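PDB 4P1V: P domain of VPI from Norovirus Hu/GI.7/TCH-060/USA/2003, which forms the protruding domain of the norovirus capsid protein and binds histo-blood group antigens, here H type 2, probably in attachment to host cells. Local coordinates for residues Arg238-Leu243 with Val291-Gln296; Phe113-Asn118 with Thr151-Gly156; Ala136-Ser141 with Glu184-Ala189. All coordinates share one frame; numbering follows the deposited sequence.

The three contacts are spread along the elongated P domain. Interactions 2 and 3 alternate along the chain, in the order 113-118, 136-141, 151-156 and 184-189; interaction 1 opens only after both have closed. Interaction 2 pairs strands 107-114 and 153-162 of one antiparallel sheet. Interaction 3, its centre about 24 Å away, joins a loop between strands 125-129 and 141-144 of that sheet to the long connection leading to the second sheet. Interaction 1 lies at an end of this second sheet, where strands 241-247 and 284-291 pair and a turn follows, its centre about 48 Å from that of interaction 2. Interaction 3 thus ties part of the connection back to the first sheet, consistent with the P2 and P1 subdomains of norovirus P domains.

Interaction 1 (Arg238-Leu243 with Val291-Gln296)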
loop_
_atom_site.group_PDB
_atom_site.type_symbol
_atom_site.label_atom_id
_atom_site.label_comp_id
_atom_site.label_asym_id
_atom_site.label_seq_id
_atom_site.Cartn_x
_atom_site.Cartn_y
_atom_site.Cartn_z
ATOM N N ARG A 238 19.250 -2.554 21.088
ATOM C CA ARG A 238 19.895 -2.985 22.327
ATOM C C ARG A 238 20.899 -4.091 22.132
ATOM O O ARG A 238 21.382 -4.665 23.100
ATOM C CB ARG A 238 18.873 -3.440 23.366
ATOM C CG ARG A 238 17.898 -2.370 23.774
ATOM C CD ARG A 238 17.100 -2.800 24.997
ATOM N NE ARG A 238 16.042 -1.845 25.322
ATOM C CZ ARG A 238 16.225 -0.747 26.048
ATOM N NH1 ARG A 238 17.419 -0.485 26.564
ATOM N NH2 ARG A 238 15.207 0.070 26.291
ATOM N N GLY A 239 21.242 -4.359 20.884
ATOM C CA GLY A 239 22.262 -5.343 20.588
ATOM C C GLY A 239 22.744 -5.153 19.170
ATOM O O GLY A 239 22.266 -4.270 18.462
ATOM N N GLU A 240 23.687 -5.986 18.745
ATOM C CA GLU A 240 24.299 -5.839 17.426
ATOM C C GLU A 240 23.437 -6.407 16.301
ATOM O O GLU A 240 23.586 -6.030 15.139
ATOM C CB GLU A 240 25.681 -6.499 17.418
ATOM C CG GLU A 240 26.702 -5.775 18.264
ATOM C CD GLU A 240 28.012 -6.523 18.425
ATOM O OE1 GLU A 240 28.107 -7.709 18.038
ATOM O OE2 GLU A 240 28.967 -5.884 18.910
ATOM N N ALA A 241 22.540 -7.319 16.659
ATOM C CA ALA A 241 21.599 -7.923 15.718
ATOM C C ALA A 241 20.397 -8.456 16.476
ATOM O O ALA A 241 20.479 -8.711 17.675
ATOM C CB ALA A 241 22.259 -9.048 14.938
ATOM N N ALA A 242 19.269 -8.565 15.791
ATOM C CA ALA A 242 18.091 -9.171 16.380
ATOM C C ALA A 242 17.863 -10.562 15.788
ATOM O O ALA A 242 17.710 -10.714 14.575
ATOM C CB ALA A 242 16.896 -8.297 16.136
ATOM N N LEU A 243 17.860 -11.579 16.650
ATOM C CA LEU A 243 17.541 -12.936 16.225
ATOM C C LEU A 243 16.034 -13.081 16.094
ATOM O O LEU A 243 15.291 -12.829 17.050
ATOM C CB LEU A 243 18.067 -13.955 17.235
ATOM C CG LEU A 243 17.720 -15.430 16.977
ATOM C CD1 LEU A 243 18.336 -15.937 15.677
ATOM C CD2 LEU A 243 18.192 -16.284 18.148
ATOM N N VAL A 291 21.233 -10.310 19.958
ATOM C CA VAL A 291 22.432 -11.142 19.859
ATOM C C VAL A 291 23.637 -10.410 19.249
ATOM O O VAL A 291 23.520 -9.314 18.686
ATOM C CB VAL A 291 22.180 -12.463 19.040
ATOM C CG1 VAL A 291 21.058 -13.273 19.641
ATOM C CG2 VAL A 291 21.824 -12.171 17.600
ATOM N N SER A 292 24.788 -11.065 19.347
ATOM C CA SER A 292 26.020 -10.555 18.773
ATOM C C SER A 292 25.905 -10.556 17.253
ATOM O O SER A 292 25.189 -11.372 16.673
ATOM C CB SER A 292 27.182 -11.458 19.209
ATOM O OG SER A 292 28.240 -11.476 18.265
ATOM N N ARG A 293 26.636 -9.657 16.602
ATOM C CA ARG A 293 26.647 -9.599 15.144
ATOM C C ARG A 293 27.132 -10.918 14.543
ATOM O O ARG A 293 26.832 -11.234 13.391
ATOM C CB ARG A 293 27.528 -8.444 14.660
ATOM C CG ARG A 293 28.985 -8.557 15.080
ATOM C CD ARG A 293 29.785 -7.347 14.624
ATOM N NE ARG A 293 29.291 -6.809 13.360
ATOM C CZ ARG A 293 28.965 -5.535 13.166
ATOM N NH1 ARG A 293 29.082 -4.661 14.157
ATOM N NH2 ARG A 293 28.524 -5.133 11.983
ATOM N N TYR A 294 27.880 -11.681 15.333
ATOM C CA TYR A 294 28.412 -12.971 14.901
ATOM C C TYR A 294 27.681 -14.182 15.466
ATOM O O TYR A 294 28.211 -15.295 15.424
ATOM C CB TYR A 294 29.904 -13.081 15.181
ATOM C CG TYR A 294 30.700 -11.984 14.537
ATOM C CD1 TYR A 294 30.775 -11.878 13.155
ATOM C CD2 TYR A 294 31.349 -11.038 15.305
ATOM C CE1 TYR A 294 31.498 -10.880 12.563
ATOM C CE2 TYR A 294 32.067 -10.037 14.723
ATOM C CZ TYR A 294 32.140 -9.956 13.357
ATOM O OH TYR A 294 32.868 -8.947 12.781
ATOM N N TYR A 295 26.463 -13.976 15.966
ATOM C CA TYR A 295 25.617 -15.100 16.331
ATOM C C TYR A 295 25.565 -16.034 15.119
ATOM O O TYR A 295 25.324 -15.615 13.985
ATOM C CB TYR A 295 24.213 -14.627 16.710
ATOM C CG TYR A 295 23.278 -15.767 17.053
ATOM C CD1 TYR A 295 22.568 -16.420 16.048
ATOM C CD2 TYR A 295 23.115 -16.202 18.356
ATOM C CE1 TYR A 295 21.730 -17.477 16.325
ATOM C CE2 TYR A 295 22.271 -17.255 18.648
ATOM C CZ TYR A 295 21.579 -17.888 17.630
ATOM O OH TYR A 295 20.741 -18.939 17.914
ATOM N N GLN A 296 25.848 -17.300 15.386
ATOM C CA GLN A 296 25.967 -18.320 14.368
ATOM C C GLN A 296 24.617 -18.991 14.112
ATOM O O GLN A 296 24.120 -19.707 14.977
ATOM C CB GLN A 296 27.002 -19.315 14.867
ATOM C CG GLN A 296 27.531 -20.278 13.876
ATOM C CD GLN A 296 28.777 -20.966 14.402
ATOM O OE1 GLN A 296 29.900 -20.588 14.068
ATOM N NE2 GLN A 296 28.581 -21.961 15.261
HETATM O O HOH W 1 29.707 -9.506 19.021
#
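L243 sets both methyls against the phenol end of Y295, CD1 3.8 Å from CE1 and CD2 3.7 Å from OH, the two side chains meeting obliquely. With chi1 at 176° the branch of L243 swings away from the backbone N and toward Y295, and CB remains behind against V291 CG1 at 3.9 Å. The other V291 methyl, CG2, lies 4.1 Å from A241 CB, so V291 touches both A241 and L243.

The backbones meet in a classic beta bulge, with E240 and A241 both opposite V291. One bond is strong: V291 N donates to A241 O at 2.9 Å and nearly straight. In return, V291 O receives two weak, bent bonds, from A241 N at 3.0 Å and from E240 N.

Past the bulge, the E240 carboxylate takes over from the backbone. OE1 accepts R293 N at 2.8 Å and 175° through its anti lone pair, and a water donates to the same oxygen and also hydrogen-bonds to S292 OG. The aliphatic part of R293 crosses E240 at about a right angle, CG approaching OE1 to 3.2 Å, but the guanidinium does not reach the carboxylate. S292 OG also accepts Y294 N in an ST turn, within a type I turn running from S292 to Y295. The carboxylate therefore grips the chain just as it leaves its strand and begins to turn.

The hydroxyl of Y295 is hydrogen-bonded to E257, and K259 donates to the carbonyls of both R293 and Y295. Both partners belong to strand 254-261, which flanks strand 241-247, so the turn that follows strand 284-291 reaches across 241-247 to its other neighbour in the antiparallel sheet.

Interaction 2 (Phe113-Asn118 with Thr151-Gly156); sequences FKVDQN and TGDQLG
F113 and L155 form a hydrogen-bonded antiparallel pair, L155 N giving to F113 O at 3.0 Å and F113 N returning a bond to L155 O. V115 N to D153 O, at 2.9 Å, adds a third backbone bond beyond the K114-Q154 pair, which is non-hydrogen-bonded.

Among polar side chains, K114 is fully extended, its methylenes passing the carbonyl of T151 and its NZ donating to T151 OG1 at 2.9 Å. The Q154 chain bends at chi2 (-73°), folding its amide back so that NE2 donates in the amide plane to T151 O; OE1 is taken by T112. A water donates to both D116 OD2 and D153 OD2, joining two carboxylates that do not touch, and R67 forms a salt bridge with D153.

Apolar contacts lie on the F113 and L155 face: the two side chains run side by side, and V115 CG2 meets L155 CB at 3.7 Å. P209 of the second subunit packs on F113.

Strand 153-162 lies between 107-114 and 65-73; on the 65-73 side Q154 and G156 pair with G68 and I66, and G152, just before the strand, with V70.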
loop_
_atom_site.group_PDB
_atom_site.type_symbol
_atom_site.label_atom_id
_atom_site.label_comp_id
_atom_site.label_asym_id
_atom_site.label_seq_id
_atom_site.Cartn_x
_atom_site.Cartn_y
_atom_site.Cartn_z
ATOM N N PHE A 113 -3.492 10.100 -12.964
ATOM C CA PHE A 113 -4.687 10.891 -13.209
ATOM C C PHE A 113 -4.453 12.310 -12.750
ATOM O O PHE A 113 -3.546 12.562 -11.962
ATOM C CB PHE A 113 -5.914 10.282 -12.523
ATOM C CG PHE A 113 -5.912 10.410 -11.006
ATOM C CD1 PHE A 113 -5.075 9.619 -10.226
ATOM C CD2 PHE A 113 -6.782 11.279 -10.359
ATOM C CE1 PHE A 113 -5.082 9.714 -8.834
ATOM C CE2 PHE A 113 -6.797 11.377 -8.964
ATOM C CZ PHE A 113 -5.938 10.595 -8.203
ATOM N N LYS A 114 -5.276 13.232 -13.247
ATOM C CA LYS A 114 -5.185 14.632 -12.864
ATOM C C LYS A 114 -5.933 14.872 -11.557
ATOM O O LYS A 114 -7.135 14.628 -11.444
ATOM C CB LYS A 114 -5.739 15.523 -13.978
ATOM C CG LYS A 114 -5.421 16.997 -13.801
ATOM C CD LYS A 114 -5.883 17.806 -14.987
ATOM C CE LYS A 114 -5.628 19.284 -14.788
ATOM N NZ LYS A 114 -5.969 19.975 -16.053
ATOM N N VAL A 115 -5.197 15.344 -10.558
ATOM C CA VAL A 115 -5.759 15.541 -9.236
ATOM C C VAL A 115 -6.588 16.827 -9.262
ATOM O O VAL A 115 -6.260 17.746 -10.009
ATOM C CB VAL A 115 -4.655 15.668 -8.183
ATOM C CG1 VAL A 115 -5.264 15.768 -6.778
ATOM C CG2 VAL A 115 -3.707 14.478 -8.270
ATOM N N ASP A 116 -7.658 16.906 -8.487
ATOM C CA ASP A 116 -8.462 18.129 -8.478
ATOM C C ASP A 116 -9.047 18.515 -9.855
ATOM O O ASP A 116 -9.222 19.704 -10.142
ATOM C CB ASP A 116 -7.614 19.307 -7.947
ATOM C CG ASP A 116 -7.159 19.117 -6.505
ATOM O OD1 ASP A 116 -7.914 18.502 -5.715
ATOM O OD2 ASP A 116 -6.056 19.596 -6.146
ATOM N N GLN A 117 -9.332 17.526 -10.703
ATOM C CA GLN A 117 -9.922 17.760 -12.030
ATOM C C GLN A 117 -11.282 17.078 -12.037
ATOM O O GLN A 117 -11.385 15.932 -11.595
ATOM C CB GLN A 117 -9.040 17.220 -13.173
ATOM C CG GLN A 117 -9.724 17.228 -14.563
ATOM C CD GLN A 117 -9.940 18.618 -15.142
ATOM O OE1 GLN A 117 -9.025 19.438 -15.177
ATOM N NE2 GLN A 117 -11.175 18.903 -15.554
ATOM N N ASN A 118 -12.325 17.759 -12.504
ATOM C CA ASN A 118 -13.586 17.069 -12.769
ATOM C C ASN A 118 -13.345 16.238 -14.012
ATOM O O ASN A 118 -13.205 16.760 -15.121
ATOM C CB ASN A 118 -14.755 18.042 -12.983
ATOM C CG ASN A 118 -16.122 17.333 -13.046
ATOM O OD1 ASN A 118 -16.215 16.141 -13.350
ATOM N ND2 ASN A 118 -17.190 18.083 -12.776
ATOM N N THR A 151 -2.136 16.883 -18.294
ATOM C CA THR A 151 -1.838 18.271 -17.964
ATOM C C THR A 151 -1.925 18.463 -16.456
ATOM O O THR A 151 -2.526 17.650 -15.756
ATOM C CB THR A 151 -2.830 19.259 -18.635
ATOM O OG1 THR A 151 -4.162 19.017 -18.170
ATOM C CG2 THR A 151 -2.814 19.093 -20.134
ATOM N N GLY A 152 -1.336 19.538 -15.958
ATOM C CA GLY A 152 -1.482 19.871 -14.555
ATOM C C GLY A 152 -0.843 18.878 -13.593
ATOM O O GLY A 152 0.193 18.287 -13.884
ATOM N N ASP A 153 -1.487 18.706 -12.436
ATOM C CA ASP A 153 -0.981 17.933 -11.301
ATOM C C ASP A 153 -1.364 16.461 -11.511
ATOM O O ASP A 153 -2.529 16.094 -11.384
ATOM C CB ASP A 153 -1.630 18.527 -10.042
ATOM C CG ASP A 153 -1.115 17.941 -8.742
ATOM O OD1 ASP A 153 -0.186 17.102 -8.726
ATOM O OD2 ASP A 153 -1.641 18.388 -7.697
ATOM N N GLN A 154 -0.381 15.635 -11.865
ATOM C CA GLN A 154 -0.599 14.213 -12.143
ATOM C C GLN A 154 -0.057 13.350 -11.015
ATOM O O GLN A 154 1.076 13.535 -10.587
ATOM C CB GLN A 154 0.125 13.808 -13.423
ATOM C CG GLN A 154 -0.410 14.467 -14.686
ATOM C CD GLN A 154 -1.763 13.916 -15.123
ATOM O OE1 GLN A 154 -1.973 12.703 -15.130
ATOM N NE2 GLN A 154 -2.685 14.802 -15.490
ATOM N N LEU A 155 -0.863 12.396 -10.557
ATOM C CA LEU A 155 -0.455 11.482 -9.505
ATOM C C LEU A 155 -0.670 10.070 -9.987
ATOM O O LEU A 155 -1.731 9.768 -10.521
ATOM C CB LEU A 155 -1.322 11.699 -8.278
ATOM C CG LEU A 155 -1.263 10.648 -7.176
ATOM C CD1 LEU A 155 0.154 10.514 -6.616
ATOM C CD2 LEU A 155 -2.256 11.047 -6.081
ATOM N N GLY A 156 0.298 9.191 -9.797
ATOM C CA GLY A 156 0.083 7.847 -10.283
ATOM C C GLY A 156 1.043 6.804 -9.783
ATOM O O GLY A 156 1.851 7.067 -8.901
HETATM O O HOH W 2 -3.808 19.919 -7.727
#

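Interaction 3 (Ala136-Ser141 with Glu184-Ala189)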
loop_
_atom_site.group_PDB
_atom_site.type_symbol
_atom_site.label_atom_id
_atom_site.label_comp_id
_atom_site.label_asym_id
_atom_site.label_seq_id
_atom_site.Cartn_x
_atom_site.Cartn_y
_atom_site.Cartn_z
ATOM N N ALA A 136 16.636 12.869 -14.663
ATOM C CA ALA A 136 17.443 13.432 -13.595
ATOM C C ALA A 136 16.487 13.756 -12.467
ATOM O O ALA A 136 16.298 14.915 -12.096
ATOM C CB ALA A 136 18.219 14.661 -14.067
ATOM N N PRO A 137 15.845 12.713 -11.929
ATOM C CA PRO A 137 14.837 12.973 -10.914
ATOM C C PRO A 137 15.386 13.707 -9.700
ATOM O O PRO A 137 14.667 14.489 -9.091
ATOM C CB PRO A 137 14.353 11.566 -10.540
ATOM C CG PRO A 137 15.428 10.630 -11.020
ATOM C CD PRO A 137 15.990 11.278 -12.227
ATOM N N HIS A 138 16.659 13.516 -9.380
ATOM C CA HIS A 138 17.176 14.234 -8.239
ATOM C C HIS A 138 17.133 15.764 -8.438
ATOM O O HIS A 138 16.967 16.519 -7.484
ATOM C CB HIS A 138 18.574 13.791 -7.856
ATOM C CG HIS A 138 19.106 14.565 -6.709
ATOM N ND1 HIS A 138 20.121 15.488 -6.831
ATOM C CD2 HIS A 138 18.683 14.645 -5.417
ATOM C CE1 HIS A 138 20.332 16.072 -5.658
ATOM N NE2 HIS A 138 19.471 15.573 -4.792
ATOM N N LEU A 139 17.302 16.225 -9.681
ATOM C CA LEU A 139 17.223 17.655 -9.960
ATOM C C LEU A 139 15.779 18.134 -10.043
ATOM O O LEU A 139 15.529 19.318 -10.277
ATOM C CB LEU A 139 17.972 18.006 -11.238
ATOM C CG LEU A 139 19.475 17.805 -11.139
ATOM C CD1 LEU A 139 20.051 18.191 -12.484
ATOM C CD2 LEU A 139 20.043 18.665 -10.016
ATOM N N GLY A 140 14.845 17.193 -9.962
ATOM C CA GLY A 140 13.436 17.510 -9.793
ATOM C C GLY A 140 12.557 17.382 -11.015
ATOM O O GLY A 140 11.408 17.816 -11.002
ATOM N N SER A 141 13.060 16.780 -12.082
ATOM C CA SER A 141 12.208 16.600 -13.242
ATOM C C SER A 141 12.500 15.295 -13.966
ATOM O O SER A 141 13.617 14.782 -13.901
ATOM C CB SER A 141 12.318 17.788 -14.210
ATOM O OG SER A 141 13.594 17.811 -14.818
ATOM N N GLU A 184 27.188 14.625 -9.336
ATOM C CA GLU A 184 26.087 15.195 -8.556
ATOM C C GLU A 184 25.805 14.369 -7.303
ATOM O O GLU A 184 25.668 13.153 -7.398
ATOM C CB GLU A 184 24.830 15.232 -9.425
ATOM C CG GLU A 184 23.585 15.846 -8.810
ATOM C CD GLU A 184 22.410 15.741 -9.759
ATOM O OE1 GLU A 184 22.626 15.913 -10.976
ATOM O OE2 GLU A 184 21.283 15.455 -9.303
ATOM N N SER A 185 25.696 15.017 -6.145
ATOM C CA SER A 185 25.361 14.315 -4.902
ATOM C C SER A 185 23.880 13.973 -4.855
ATOM O O SER A 185 23.046 14.873 -4.901
ATOM C CB SER A 185 25.681 15.177 -3.686
ATOM O OG SER A 185 27.051 15.502 -3.641
ATOM N N THR A 186 23.544 12.687 -4.821
ATOM C CA THR A 186 22.141 12.290 -4.764
ATOM C C THR A 186 21.636 11.696 -3.427
ATOM O O THR A 186 20.498 11.277 -3.358
ATOM C CB THR A 186 21.798 11.334 -5.921
ATOM O OG1 THR A 186 22.590 10.154 -5.799
ATOM C CG2 THR A 186 22.111 11.988 -7.270
ATOM N N HIS A 187 22.481 11.609 -2.388
ATOM C CA HIS A 187 22.046 11.191 -1.037
ATOM C C HIS A 187 21.460 9.762 -0.989
ATOM O O HIS A 187 20.446 9.502 -0.328
ATOM C CB HIS A 187 20.986 12.176 -0.529
ATOM C CG HIS A 187 21.348 13.618 -0.727
ATOM N ND1 HIS A 187 22.470 14.209 -0.180
ATOM C CD2 HIS A 187 20.814 14.538 -1.564
ATOM C CE1 HIS A 187 22.549 15.462 -0.598
ATOM N NE2 HIS A 187 21.562 15.684 -1.446
ATOM N N LEU A 188 22.141 8.832 -1.660
ATOM C CA LEU A 188 21.678 7.454 -1.730
ATOM C C LEU A 188 21.792 6.728 -0.401
ATOM O O LEU A 188 22.745 6.938 0.340
ATOM C CB LEU A 188 22.486 6.651 -2.758
ATOM C CG LEU A 188 22.458 7.116 -4.205
ATOM C CD1 LEU A 188 23.500 6.347 -5.015
ATOM C CD2 LEU A 188 21.062 6.997 -4.778
ATOM N N ALA A 189 20.814 5.873 -0.113
ATOM C CA ALA A 189 20.978 4.887 0.944
ATOM C C ALA A 189 22.186 4.043 0.557
ATOM O O ALA A 189 22.395 3.748 -0.615
ATOM C CB ALA A 189 19.743 4.019 1.074
#
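A histidine-carboxylate hydrogen bond, from H138 to E184, fastens a short 3-10 segment (137-139) to the irregular loop 184-189. H138 ND1 donates to E184 OE2 at 2.7 Å with an N-H...O angle of 159°. The oxygen lies close to the imidazole plane and receives the proton on its anti lone pair, the one pointing away from OE1, with the carboxylate turned 38° from the ring. E184 arrives with an extended chain, and its other oxygen, OE1, accepts from S180 N, so the two bonds together hold the carboxylate's rotation. L139 lies along the same group: CG and CD2 are each 3.5 Å from OE2, giving the charged end an apolar flank.

The histidine sits in the first of two loops that this contact joins, the one between strands 125-129 and 141-144, and its partner in the long connection from strand 153-162 to strand 200-206. Within the first loop, L139 N bonds back to A136 O, closing the 3-10 turn that presents H138. A chi1 of 178° turns the imidazole away from its own backbone N and out against the second loop.

There, T186 CA stands over the centre of one ring face, 4.1 Å from the centroid, in a CH-pi contact, and T186 CG2 packs against H138 CB and CG. S185 O approaches H138 CE1 obliquely, at 3.1 Å. H187 brings its own ring edge toward H138 NE2, with CD2 3.6 Å away and the two ring planes steeply inclined. NE2 itself is hydrogen-bonded to A91 O. With ND1 giving to a carboxylate and NE2 facing a carbonyl, both ring nitrogens have acceptors, which would favour a doubly protonated, positively charged imidazole beside E184.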